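Local coordinates for protein prolyl-tRNA synthetase (PDB 6UYH) that probably attaches proline to its cognate tRNA in an ATP-dependent reaction, as a class II aminoacyl-tRNA synthetase, and is held here with halofuginone and an ATP analogue, at residues A[418-423]-A[436-441]; A[246-251]-A[261-266]; A[298-303]-A[355-360]; A[74-79]-A[142-147]. All coordinates share one frame; numbering follows the deposited sequence.

Contact 1: A[418-423]-A[436-441]. With EDO (1,2-ethanediol), chain B.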
# COMPACT_ATOMS: atom_id res chain seq x y z
N VAL A 418 7.97 36.91 -11.88
CA VAL A 418 8.45 38.21 -12.33
C VAL A 418 9.85 38.04 -12.89
O VAL A 418 10.71 37.44 -12.23
CB VAL A 418 8.46 39.22 -11.17
CG1 VAL A 418 9.00 40.56 -11.64
CG2 VAL A 418 7.06 39.35 -10.56
N VAL A 419 10.09 38.58 -14.08
CA VAL A 419 11.44 38.67 -14.62
C VAL A 419 12.20 39.75 -13.87
O VAL A 419 11.82 40.93 -13.89
CB VAL A 419 11.41 38.98 -16.12
CG1 VAL A 419 12.83 39.14 -16.67
CG2 VAL A 419 10.66 37.90 -16.87
N THR A 420 13.30 39.37 -13.21
CA THR A 420 14.07 40.31 -12.39
C THR A 420 15.50 40.32 -12.92
O THR A 420 16.31 39.44 -12.60
CB THR A 420 14.00 39.94 -10.91
OG1 THR A 420 14.49 38.61 -10.69
CG2 THR A 420 12.55 40.00 -10.42
N ARG A 421 15.83 41.33 -13.73
CA ARG A 421 17.13 41.40 -14.37
C ARG A 421 18.24 41.90 -13.45
O ARG A 421 19.42 41.68 -13.75
CB ARG A 421 17.06 42.29 -15.62
CG ARG A 421 16.19 41.70 -16.73
CD ARG A 421 15.89 42.79 -17.75
NE ARG A 421 15.03 42.35 -18.85
CZ ARG A 421 13.70 42.31 -18.79
NH1 ARG A 421 13.07 42.64 -17.68
NH2 ARG A 421 13.01 41.92 -19.85
N THR A 422 17.89 42.59 -12.36
CA THR A 422 18.86 43.20 -11.46
C THR A 422 18.50 42.88 -10.01
O THR A 422 17.37 42.50 -9.70
CB THR A 422 18.93 44.73 -11.63
OG1 THR A 422 17.68 45.31 -11.26
CG2 THR A 422 19.27 45.09 -13.06
N TRP A 423 19.48 43.05 -9.13
CA TRP A 423 19.25 42.72 -7.72
C TRP A 423 18.14 43.54 -7.08
O TRP A 423 17.31 42.95 -6.37
CB TRP A 423 20.55 42.86 -6.92
CG TRP A 423 20.33 42.39 -5.54
CD1 TRP A 423 20.04 43.14 -4.44
CD2 TRP A 423 20.31 41.02 -5.12
NE1 TRP A 423 19.85 42.32 -3.34
CE2 TRP A 423 20.02 41.01 -3.74
CE3 TRP A 423 20.52 39.80 -5.77
CZ2 TRP A 423 19.94 39.83 -3.00
CZ3 TRP A 423 20.44 38.63 -5.03
CH2 TRP A 423 20.16 38.66 -3.66
N CYS A 436 10.94 34.58 -9.02
CA CYS A 436 11.75 35.48 -9.82
C CYS A 436 12.53 34.69 -10.87
O CYS A 436 13.18 33.70 -10.55
CB CYS A 436 12.74 36.24 -8.95
SG CYS A 436 11.95 37.16 -7.61
N LEU A 437 12.48 35.17 -12.12
CA LEU A 437 13.31 34.64 -13.18
C LEU A 437 14.55 35.52 -13.28
O LEU A 437 14.44 36.73 -13.51
CB LEU A 437 12.57 34.62 -14.52
CG LEU A 437 11.59 33.49 -14.83
CD1 LEU A 437 10.75 33.88 -16.05
CD2 LEU A 437 12.34 32.18 -15.08
N ILE A 438 15.72 34.92 -13.06
CA ILE A 438 16.95 35.71 -13.04
C ILE A 438 17.91 35.23 -14.12
O ILE A 438 17.89 34.04 -14.48
CB ILE A 438 17.63 35.66 -11.65
CG1 ILE A 438 18.14 34.26 -11.33
CG2 ILE A 438 16.68 36.16 -10.58
CD1 ILE A 438 19.15 34.23 -10.19
N PRO A 439 18.74 36.10 -14.67
CA PRO A 439 19.85 35.64 -15.51
C PRO A 439 20.73 34.72 -14.69
O PRO A 439 21.01 34.98 -13.52
CB PRO A 439 20.58 36.93 -15.91
CG PRO A 439 19.87 38.04 -15.28
CD PRO A 439 18.85 37.53 -14.32
N TRP A 440 21.17 33.62 -15.31
CA TRP A 440 21.81 32.57 -14.54
C TRP A 440 23.00 32.02 -15.30
O TRP A 440 22.92 31.78 -16.50
CB TRP A 440 20.80 31.46 -14.25
CG TRP A 440 21.34 30.31 -13.46
CD1 TRP A 440 21.43 29.01 -13.87
CD2 TRP A 440 21.90 30.36 -12.15
NE1 TRP A 440 21.99 28.25 -12.88
CE2 TRP A 440 22.29 29.04 -11.81
CE3 TRP A 440 22.10 31.37 -11.21
CZ2 TRP A 440 22.87 28.72 -10.58
CZ3 TRP A 440 22.69 31.06 -9.99
CH2 TRP A 440 23.06 29.75 -9.69
N HIS A 441 24.12 31.85 -14.60
CA HIS A 441 25.20 30.97 -15.04
C HIS A 441 25.47 30.00 -13.91
O HIS A 441 25.74 30.43 -12.78
CB HIS A 441 26.47 31.74 -15.41
CG HIS A 441 27.51 30.89 -16.06
ND1 HIS A 441 28.01 31.14 -17.32
CD2 HIS A 441 28.14 29.77 -15.62
CE1 HIS A 441 28.90 30.22 -17.63
NE2 HIS A 441 29.00 29.37 -16.62
C1 EDO B . 9.07 42.56 -18.31
O1 EDO B . 10.14 42.99 -17.47
C2 EDO B . 9.41 41.20 -18.91
O2 EDO B . 10.34 41.38 -19.98
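Two backbone hydrogen bonds join Val-418 and Thr-420 to Leu-437, which bonds to Val-418 on the strand and to Thr-420 just beyond its end, as in a parallel ladder. Leu-437 N donates to Val-418 O (2.9 Å, 165° at the hydrogen), and Thr-420 N returns a bond to Leu-437 O at 2.9 Å. The Thr-420 hydroxyl adds a weak bond, its OG1 lying 3.4 Å from the same Leu-437 O, and a CA-H...O contact runs from Cys-436 CA to Val-418 O.

Among the side chains, Thr-420 does most of the touching. Its OG1 is set between its own N and carbonyl carbon (chi1 59°); this puts OG1 3.3 Å from Ile-438 CG2, while the methyl CG2 of Thr-420 meets Cys-436 SG at 4.0 Å. On the other face of the ladder Val-419 CG2 touches Leu-437 CD1. Pro-439 closes the end of the pairing, its CD against Thr-420 O.

Arg-421, whose CB points away from the other segment, holds an ethanediol, probably from the crystallisation liquor, with its two terminal nitrogens, NH2 giving a 2.7 Å bond to O2. Val-419 CG1 lies above one guanidinium face, offset toward its rim.

The ladder belongs to a beta-alpha-beta unit: helix 423-431 connects the strands and places Phe-426 against Thr-420, Cys-436 and Ile-438, while strand 505-512 pairs with strand 435-440 and helix 444-457 packs on Ile-438.

Contact 2: A[246-251]-A[261-266]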
# COMPACT_ATOMS: atom_id res chain seq x y z
N PHE A 246 25.57 5.00 -10.01
CA PHE A 246 25.26 3.91 -9.10
C PHE A 246 25.63 2.55 -9.67
O PHE A 246 25.94 1.63 -8.91
CB PHE A 246 23.77 3.94 -8.72
CG PHE A 246 23.45 4.95 -7.65
CD1 PHE A 246 23.14 6.26 -7.99
CD2 PHE A 246 23.48 4.60 -6.31
CE1 PHE A 246 22.85 7.20 -7.01
CE2 PHE A 246 23.19 5.53 -5.33
CZ PHE A 246 22.87 6.83 -5.68
N SER A 247 25.62 2.40 -11.00
CA SER A 247 26.01 1.11 -11.56
C SER A 247 27.50 0.86 -11.39
O SER A 247 27.93 -0.29 -11.27
CB SER A 247 25.59 1.02 -13.02
OG SER A 247 26.08 2.10 -13.78
N LYS A 248 28.32 1.92 -11.35
CA LYS A 248 29.72 1.72 -11.01
C LYS A 248 29.88 1.42 -9.53
O LYS A 248 30.67 0.55 -9.15
CB LYS A 248 30.54 2.95 -11.41
CG LYS A 248 30.73 3.09 -12.91
CD LYS A 248 31.36 4.43 -13.26
CE LYS A 248 31.38 4.65 -14.77
NZ LYS A 248 31.88 6.01 -15.14
N MET A 249 29.09 2.09 -8.69
CA MET A 249 29.11 1.86 -7.25
C MET A 249 28.74 0.42 -6.91
O MET A 249 29.37 -0.21 -6.04
CB MET A 249 28.14 2.83 -6.57
CG MET A 249 28.67 3.57 -5.34
SD MET A 249 27.46 4.79 -4.74
CE MET A 249 27.49 6.02 -6.04
N PHE A 250 27.71 -0.12 -7.55
CA PHE A 250 27.18 -1.42 -7.18
C PHE A 250 27.52 -2.52 -8.18
O PHE A 250 27.02 -3.63 -8.04
CB PHE A 250 25.66 -1.33 -6.98
CG PHE A 250 25.28 -0.57 -5.75
CD1 PHE A 250 25.10 0.80 -5.80
CD2 PHE A 250 25.17 -1.21 -4.54
CE1 PHE A 250 24.78 1.51 -4.67
CE2 PHE A 250 24.85 -0.51 -3.40
CZ PHE A 250 24.66 0.87 -3.46
N LYS A 251 28.36 -2.24 -9.17
CA LYS A 251 28.75 -3.22 -10.18
C LYS A 251 27.53 -3.79 -10.90
O LYS A 251 27.33 -5.00 -10.99
CB LYS A 251 29.60 -4.34 -9.57
N THR A 261 31.42 -5.77 -21.86
CA THR A 261 30.70 -5.53 -20.61
C THR A 261 30.58 -4.04 -20.36
O THR A 261 31.58 -3.31 -20.39
CB THR A 261 31.41 -6.19 -19.43
OG1 THR A 261 32.71 -5.61 -19.27
CG2 THR A 261 31.54 -7.69 -19.65
N GLN A 262 29.36 -3.59 -20.10
CA GLN A 262 29.06 -2.18 -19.92
C GLN A 262 28.28 -1.99 -18.63
O GLN A 262 27.59 -2.91 -18.16
CB GLN A 262 28.27 -1.61 -21.10
CG GLN A 262 28.92 -1.87 -22.46
CD GLN A 262 28.04 -1.44 -23.62
OE1 GLN A 262 26.88 -1.06 -23.43
NE2 GLN A 262 28.59 -1.50 -24.83
N PHE A 263 28.39 -0.79 -18.07
CA PHE A 263 27.60 -0.41 -16.90
C PHE A 263 26.22 0.06 -17.34
O PHE A 263 26.08 0.78 -18.33
CB PHE A 263 28.30 0.71 -16.12
CG PHE A 263 29.55 0.28 -15.43
CD1 PHE A 263 29.49 -0.50 -14.29
CD2 PHE A 263 30.79 0.68 -15.91
CE1 PHE A 263 30.64 -0.89 -13.64
CE2 PHE A 263 31.95 0.29 -15.27
CZ PHE A 263 31.88 -0.49 -14.13
N ALA A 264 25.19 -0.36 -16.60
CA ALA A 264 23.83 0.06 -16.91
C ALA A 264 23.66 1.55 -16.65
O ALA A 264 24.31 2.14 -15.79
CB ALA A 264 22.82 -0.73 -16.07
N TYR A 265 22.77 2.16 -17.43
CA TYR A 265 22.29 3.50 -17.14
C TYR A 265 21.05 3.39 -16.27
O TYR A 265 20.20 2.52 -16.49
CB TYR A 265 21.97 4.25 -18.44
CG TYR A 265 23.21 4.61 -19.21
CD1 TYR A 265 23.77 5.88 -19.11
CD2 TYR A 265 23.85 3.68 -20.02
CE1 TYR A 265 24.92 6.22 -19.80
CE2 TYR A 265 25.01 4.01 -20.72
CZ TYR A 265 25.53 5.29 -20.60
OH TYR A 265 26.67 5.64 -21.29
N GLN A 266 20.96 4.25 -15.25
CA GLN A 266 19.86 4.17 -14.29
C GLN A 266 19.18 5.52 -14.11
O GLN A 266 19.79 6.58 -14.28
CB GLN A 266 20.32 3.69 -12.92
CG GLN A 266 20.74 2.23 -12.89
CD GLN A 266 21.38 1.87 -11.57
OE1 GLN A 266 22.59 2.03 -11.40
NE2 GLN A 266 20.57 1.41 -10.62
O HOH W 1 23.82 4.28 -12.27
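Ser-247 OG makes the shortest polar bond of the contact, donating to Ala-264 O at 2.7 Å in the carbonyl plane. The hydroxyl sits between the backbone N and carbonyl carbon of its own residue (chi1 54°), which turns it from the helix toward the strand and also brings it to 3.5 Å from Phe-263 CB.

A water makes the second polar link. It accepts from Ser-247 N and donates to Gln-266 OE1, 2.7 Å away, joining the helix backbone to the strand side chain. The extended Gln-266 chain also brings OE1 to 3.5 Å from Phe-246 CB.

Beside this polar patch, Lys-248 lays its aliphatic chain across the Phe-263 ring at about a right angle. Its CG stands 3.7 Å from the ring centroid and only 5° off the normal, a CH-pi contact centred on the face. Ser-247 O approaches the ring obliquely, 3.4 Å from Phe-263 CD1.

Within the class II core, helix 245-250 is thus held against strand 261-272 near the halofuginone pocket, the Phe-246 side chain lying about 7 Å from the drug. Tyr-125 meets the Phe-246 ring, and Gln-244 NE2 bonds to Phe-263 O. The chemistry is divided: hydroxyl and water satisfy buried polar groups around Ser-247, whereas Lys-248, at the exposed margin, contributes its methylenes rather than its charge.

Contact 3: A[298-303]-A[355-360]. With EDO (1,2-ethanediol), chain R.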
# COMPACT_ATOMS: atom_id res chain seq x y z
N CYS A 298 -16.21 12.16 -1.82
CA CYS A 298 -17.58 12.32 -2.27
C CYS A 298 -17.58 13.46 -3.28
O CYS A 298 -17.12 14.56 -2.97
CB CYS A 298 -18.52 12.63 -1.10
SG CYS A 298 -20.20 13.10 -1.59
N GLN A 299 -18.06 13.19 -4.49
CA GLN A 299 -18.08 14.23 -5.51
C GLN A 299 -19.35 15.06 -5.48
O GLN A 299 -19.31 16.26 -5.76
CB GLN A 299 -17.91 13.60 -6.89
CG GLN A 299 -16.59 12.88 -7.07
CD GLN A 299 -16.58 12.05 -8.33
OE1 GLN A 299 -17.41 11.17 -8.51
NE2 GLN A 299 -15.64 12.35 -9.22
N VAL A 300 -20.48 14.44 -5.16
CA VAL A 300 -21.78 15.11 -5.18
C VAL A 300 -22.54 14.69 -3.93
O VAL A 300 -22.65 13.50 -3.64
CB VAL A 300 -22.61 14.74 -6.44
CG1 VAL A 300 -23.94 15.49 -6.43
CG2 VAL A 300 -21.82 15.03 -7.71
N VAL A 301 -23.05 15.67 -3.18
CA VAL A 301 -23.94 15.40 -2.05
C VAL A 301 -25.33 15.89 -2.42
O VAL A 301 -25.49 17.01 -2.91
CB VAL A 301 -23.43 16.04 -0.75
CG1 VAL A 301 -23.30 17.56 -0.87
CG2 VAL A 301 -24.33 15.64 0.43
N VAL A 302 -26.33 15.03 -2.22
CA VAL A 302 -27.72 15.35 -2.53
C VAL A 302 -28.44 15.64 -1.22
O VAL A 302 -28.38 14.85 -0.28
CB VAL A 302 -28.41 14.20 -3.28
CG1 VAL A 302 -29.82 14.60 -3.72
CG2 VAL A 302 -27.59 13.77 -4.49
N ILE A 303 -29.11 16.79 -1.15
CA ILE A 303 -29.77 17.19 0.09
C ILE A 303 -31.24 17.49 -0.18
O ILE A 303 -31.56 18.46 -0.89
CB ILE A 303 -29.07 18.39 0.73
CG1 ILE A 303 -27.58 18.07 0.96
CG2 ILE A 303 -29.74 18.76 2.05
CD1 ILE A 303 -26.82 19.15 1.68
N VAL A 355 -16.62 18.77 -0.39
CA VAL A 355 -17.38 18.14 -1.48
C VAL A 355 -17.56 19.14 -2.62
O VAL A 355 -18.06 20.26 -2.40
CB VAL A 355 -18.73 17.62 -0.97
CG1 VAL A 355 -19.56 17.10 -2.12
CG2 VAL A 355 -18.51 16.51 0.07
N PRO A 356 -17.18 18.80 -3.86
CA PRO A 356 -17.19 19.82 -4.92
C PRO A 356 -18.57 20.24 -5.40
O PRO A 356 -18.73 21.39 -5.82
CB PRO A 356 -16.36 19.17 -6.05
CG PRO A 356 -16.24 17.72 -5.68
CD PRO A 356 -16.34 17.64 -4.19
N LEU A 357 -19.58 19.37 -5.36
CA LEU A 357 -20.88 19.75 -5.91
C LEU A 357 -21.99 19.33 -4.96
O LEU A 357 -21.99 18.20 -4.46
CB LEU A 357 -21.09 19.11 -7.29
CG LEU A 357 -22.39 19.45 -8.02
CD1 LEU A 357 -22.48 20.95 -8.37
CD2 LEU A 357 -22.51 18.60 -9.27
N ARG A 358 -22.93 20.24 -4.73
CA ARG A 358 -24.11 19.97 -3.92
C ARG A 358 -25.36 20.10 -4.79
O ARG A 358 -25.48 21.04 -5.57
CB ARG A 358 -24.19 20.93 -2.73
CG ARG A 358 -25.48 20.87 -1.93
CD ARG A 358 -25.40 21.77 -0.70
NE ARG A 358 -25.65 23.18 -0.99
CZ ARG A 358 -24.83 24.18 -0.66
NH1 ARG A 358 -23.69 23.94 -0.03
NH2 ARG A 358 -25.17 25.43 -0.96
N ILE A 359 -26.27 19.14 -4.65
CA ILE A 359 -27.58 19.19 -5.28
C ILE A 359 -28.60 19.40 -4.18
O ILE A 359 -28.68 18.61 -3.23
CB ILE A 359 -27.88 17.92 -6.09
CG1 ILE A 359 -26.90 17.80 -7.26
CG2 ILE A 359 -29.34 17.90 -6.58
CD1 ILE A 359 -27.10 16.58 -8.13
N GLU A 360 -29.37 20.49 -4.29
CA GLU A 360 -30.45 20.80 -3.36
C GLU A 360 -31.77 20.52 -4.06
O GLU A 360 -32.04 21.09 -5.13
CB GLU A 360 -30.39 22.26 -2.90
CG GLU A 360 -29.06 22.70 -2.31
CD GLU A 360 -28.98 24.21 -2.13
OE1 GLU A 360 -30.01 24.89 -2.33
OE2 GLU A 360 -27.89 24.72 -1.79
C1 EDO R . -17.23 9.75 -12.07
O1 EDO R . -16.73 9.50 -13.39
C2 EDO R . -16.07 9.73 -11.09
O2 EDO R . -15.11 10.72 -11.48
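Ile-303 N donates to Ile-359 O at 2.8 Å, the shortest of the backbone bonds that alternate in parallel fashion across the two strands. Ile-359 N in turn donates to Val-301 O at 2.9 Å, and Val-301 N to Leu-357 O. The ladder begins with a weak bond from Leu-357 N to Gln-299 O.

Arg-358 and Glu-360, two residues apart on one strand, form a salt bridge in which NE and NH2 both reach the single oxygen OE2. The NE bond to Glu-360 OE2 is 2.8 Å long and uses the anti lone pair; NH2 meets the same atom nearly end-on to its C-O bond. Both bonds lie close to the guanidinium plane. A bend at chi3 (81°) swings the guanidinium toward the carboxylate, and NH1 has a second acid, Glu-351, so this buried arginine is probably kept charged.

Val-300, Val-302, Leu-357 and Ile-359 make one face apolar. Val-300 lies alongside Leu-357, CG2 to CD2 at 4.0 Å, and sends CG1 to Ile-359 CD1 at 3.8 Å. On the other face, valine and isoleucine pack on the methylenes of Arg-358: Val-301 CG1 touches both Val-355 CG1 and Arg-358 CB, while Ile-303 CD1 meets Arg-358 CD at 3.8 Å. Pro-356 lays its CG against Gln-299 O, 3.4 Å away, at the entrance to the ladder.

These are neighbouring strands of the five-stranded mixed sheet of the anticodon-binding domain, with strand 333-335 pairing beyond 300-304 and strand 370-375 beyond 357-361. Helix 343-353 packs on the Val-301 face through Trp-350, and helix 391-415 on the face of Val-300 and Leu-357.

Contact 4: A[74-79]-A[142-147]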
# COMPACT_ATOMS: atom_id res chain seq x y z
N VAL A 74 6.97 -3.86 -6.71
CA VAL A 74 7.70 -4.77 -5.85
C VAL A 74 7.54 -4.31 -4.40
O VAL A 74 6.89 -3.31 -4.13
CB VAL A 74 9.20 -4.83 -6.21
CG1 VAL A 74 9.39 -5.38 -7.61
CG2 VAL A 74 9.83 -3.43 -6.09
N MET A 75 8.17 -5.04 -3.47
CA MET A 75 8.33 -4.51 -2.12
C MET A 75 9.66 -4.97 -1.55
O MET A 75 9.84 -6.17 -1.28
CB MET A 75 7.19 -4.93 -1.20
CG MET A 75 7.26 -4.22 0.17
SD MET A 75 7.22 -2.41 0.03
CE MET A 75 5.71 -2.19 -0.91
N PHE A 76 10.56 -4.03 -1.33
CA PHE A 76 11.83 -4.27 -0.66
C PHE A 76 11.70 -3.91 0.82
O PHE A 76 10.74 -3.26 1.23
CB PHE A 76 12.93 -3.43 -1.31
CG PHE A 76 13.52 -4.03 -2.56
CD1 PHE A 76 12.85 -3.97 -3.76
CD2 PHE A 76 14.79 -4.61 -2.53
CE1 PHE A 76 13.41 -4.49 -4.93
CE2 PHE A 76 15.36 -5.13 -3.68
CZ PHE A 76 14.68 -5.07 -4.89
N PRO A 77 12.67 -4.32 1.65
CA PRO A 77 12.51 -4.16 3.10
C PRO A 77 12.63 -2.73 3.62
O PRO A 77 13.24 -1.84 3.00
CB PRO A 77 13.64 -5.04 3.67
CG PRO A 77 13.86 -6.08 2.62
CD PRO A 77 13.74 -5.28 1.34
N LEU A 78 12.05 -2.53 4.80
CA LEU A 78 12.14 -1.28 5.55
C LEU A 78 13.53 -1.07 6.14
O LEU A 78 13.96 0.06 6.32
CB LEU A 78 11.10 -1.29 6.69
CG LEU A 78 11.18 -0.20 7.76
CD1 LEU A 78 10.79 1.16 7.18
CD2 LEU A 78 10.28 -0.56 8.95
N PHE A 79 14.22 -2.16 6.46
CA PHE A 79 15.49 -2.07 7.15
C PHE A 79 16.64 -2.08 6.16
O PHE A 79 16.58 -2.75 5.13
CB PHE A 79 15.67 -3.24 8.12
CG PHE A 79 14.67 -3.25 9.23
CD1 PHE A 79 14.56 -2.15 10.08
CD2 PHE A 79 13.85 -4.34 9.44
CE1 PHE A 79 13.64 -2.15 11.12
CE2 PHE A 79 12.93 -4.35 10.47
CZ PHE A 79 12.82 -3.26 11.32
N LEU A 142 11.29 -1.07 -11.89
CA LEU A 142 10.54 -1.47 -10.71
C LEU A 142 10.07 -0.24 -9.94
O LEU A 142 10.70 0.82 -9.99
CB LEU A 142 11.40 -2.35 -9.80
CG LEU A 142 12.00 -3.61 -10.46
CD1 LEU A 142 12.86 -4.38 -9.46
CD2 LEU A 142 10.91 -4.51 -11.07
N ASN A 143 8.97 -0.41 -9.22
CA ASN A 143 8.36 0.67 -8.45
C ASN A 143 7.87 0.10 -7.13
O ASN A 143 7.50 -1.07 -7.06
CB ASN A 143 7.19 1.31 -9.24
CG ASN A 143 6.43 2.32 -8.43
OD1 ASN A 143 6.92 3.43 -8.21
ND2 ASN A 143 5.22 1.96 -7.99
N GLN A 144 7.88 0.91 -6.08
CA GLN A 144 7.22 0.47 -4.86
C GLN A 144 6.54 1.64 -4.16
O GLN A 144 7.05 2.76 -4.17
CB GLN A 144 8.18 -0.26 -3.90
CG GLN A 144 9.47 0.47 -3.58
CD GLN A 144 10.34 -0.32 -2.61
OE1 GLN A 144 10.26 -1.54 -2.56
NE2 GLN A 144 11.19 0.38 -1.85
N TRP A 145 5.37 1.35 -3.58
CA TRP A 145 4.61 2.29 -2.75
C TRP A 145 4.92 1.95 -1.30
O TRP A 145 4.54 0.88 -0.82
CB TRP A 145 3.11 2.15 -3.03
CG TRP A 145 2.74 2.47 -4.44
CD1 TRP A 145 2.64 1.60 -5.49
CD2 TRP A 145 2.40 3.76 -4.95
NE1 TRP A 145 2.26 2.27 -6.63
CE2 TRP A 145 2.13 3.60 -6.33
CE3 TRP A 145 2.32 5.03 -4.38
CZ2 TRP A 145 1.77 4.67 -7.14
CZ3 TRP A 145 1.97 6.09 -5.18
CH2 TRP A 145 1.70 5.91 -6.56
N THR A 146 5.62 2.85 -0.60
CA THR A 146 6.18 2.53 0.70
C THR A 146 6.12 3.73 1.63
O THR A 146 5.92 4.88 1.20
CB THR A 146 7.66 2.09 0.63
OG1 THR A 146 8.47 3.22 0.29
CG2 THR A 146 7.89 1.03 -0.41
N ASN A 147 6.36 3.47 2.91
CA ASN A 147 6.66 4.54 3.86
C ASN A 147 8.16 4.80 3.93
O ASN A 147 8.98 3.93 3.65
CB ASN A 147 6.09 4.23 5.26
CG ASN A 147 6.56 2.91 5.83
OD1 ASN A 147 7.03 2.03 5.12
ND2 ASN A 147 6.40 2.76 7.14
O HOH W 2 4.65 -1.50 -4.29
O HOH W 3 12.89 -0.60 0.52
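The class II catalytic core supplies strand 140-149, and along its border the chain leaving strand 72-73 first pairs and then diverges, between Val-74 and Gln-144. The last backbone bond of this parallel pairing is Val-74 N to Asn-143 O, at 2.9 Å. Beyond it a water replaces direct pairing, donating to Val-74 O and accepting from Trp-145 N at 3.0 Å.

Gln-144 then spans the widening gap with its side chain. CG stands between the residue's own N and carbonyl carbon (chi1 51°), and the extended chain carries the amide out to the loop. Its OE1 accepts a hydrogen bond from Phe-76 N that lies in the carbonyl plane, 2.8 Å from N to OE1 and 166° at the hydrogen, thereby standing in for a strand carbonyl. The same oxygen lies at the edge of the Phe-76 ring, whose plane is turned 69° from the amide. NE2 donates to Glu-169 on the adjacent strand and to a second water, which in turn donates to Pro-77 O at 2.8 Å; both ends of the amide are therefore fixed.

The second subunit packs closely here: its Glu-164 accepts from Leu-78 N, and its Tyr-166 lies against Met-75, so the loop is part of the dimer interface. Apolar contacts complete the join. The Val-74 and Leu-142 side chains cross at about a right angle, CG1 3.9 Å from CD2. Met-75, bent at chi2 and chi3, slides past Thr-146, with SD 3.5 Å from the methyl CG2 and CE 3.3 Å from Trp-145 O.

All four contacts are largely buried, but their chemistry follows their place. Contacts 1 and 3 are parallel strand ladders in the C-terminal and anticodon-binding parts, their centres about 45 Å apart; contact 3 is longer and carries an internal ion pair, whereas contact 1 has a short ladder and a partly exposed arginine. Contacts 2 and 4 belong to the catalytic core, about 21 Å apart between centres, and rely more on side-chain-to-backbone bonds and bridging waters. Contact 2 joins a helix to a strand and has an exposed lysine at its margin, while contact 4 joins a loop to a strand and alone touches the second subunit.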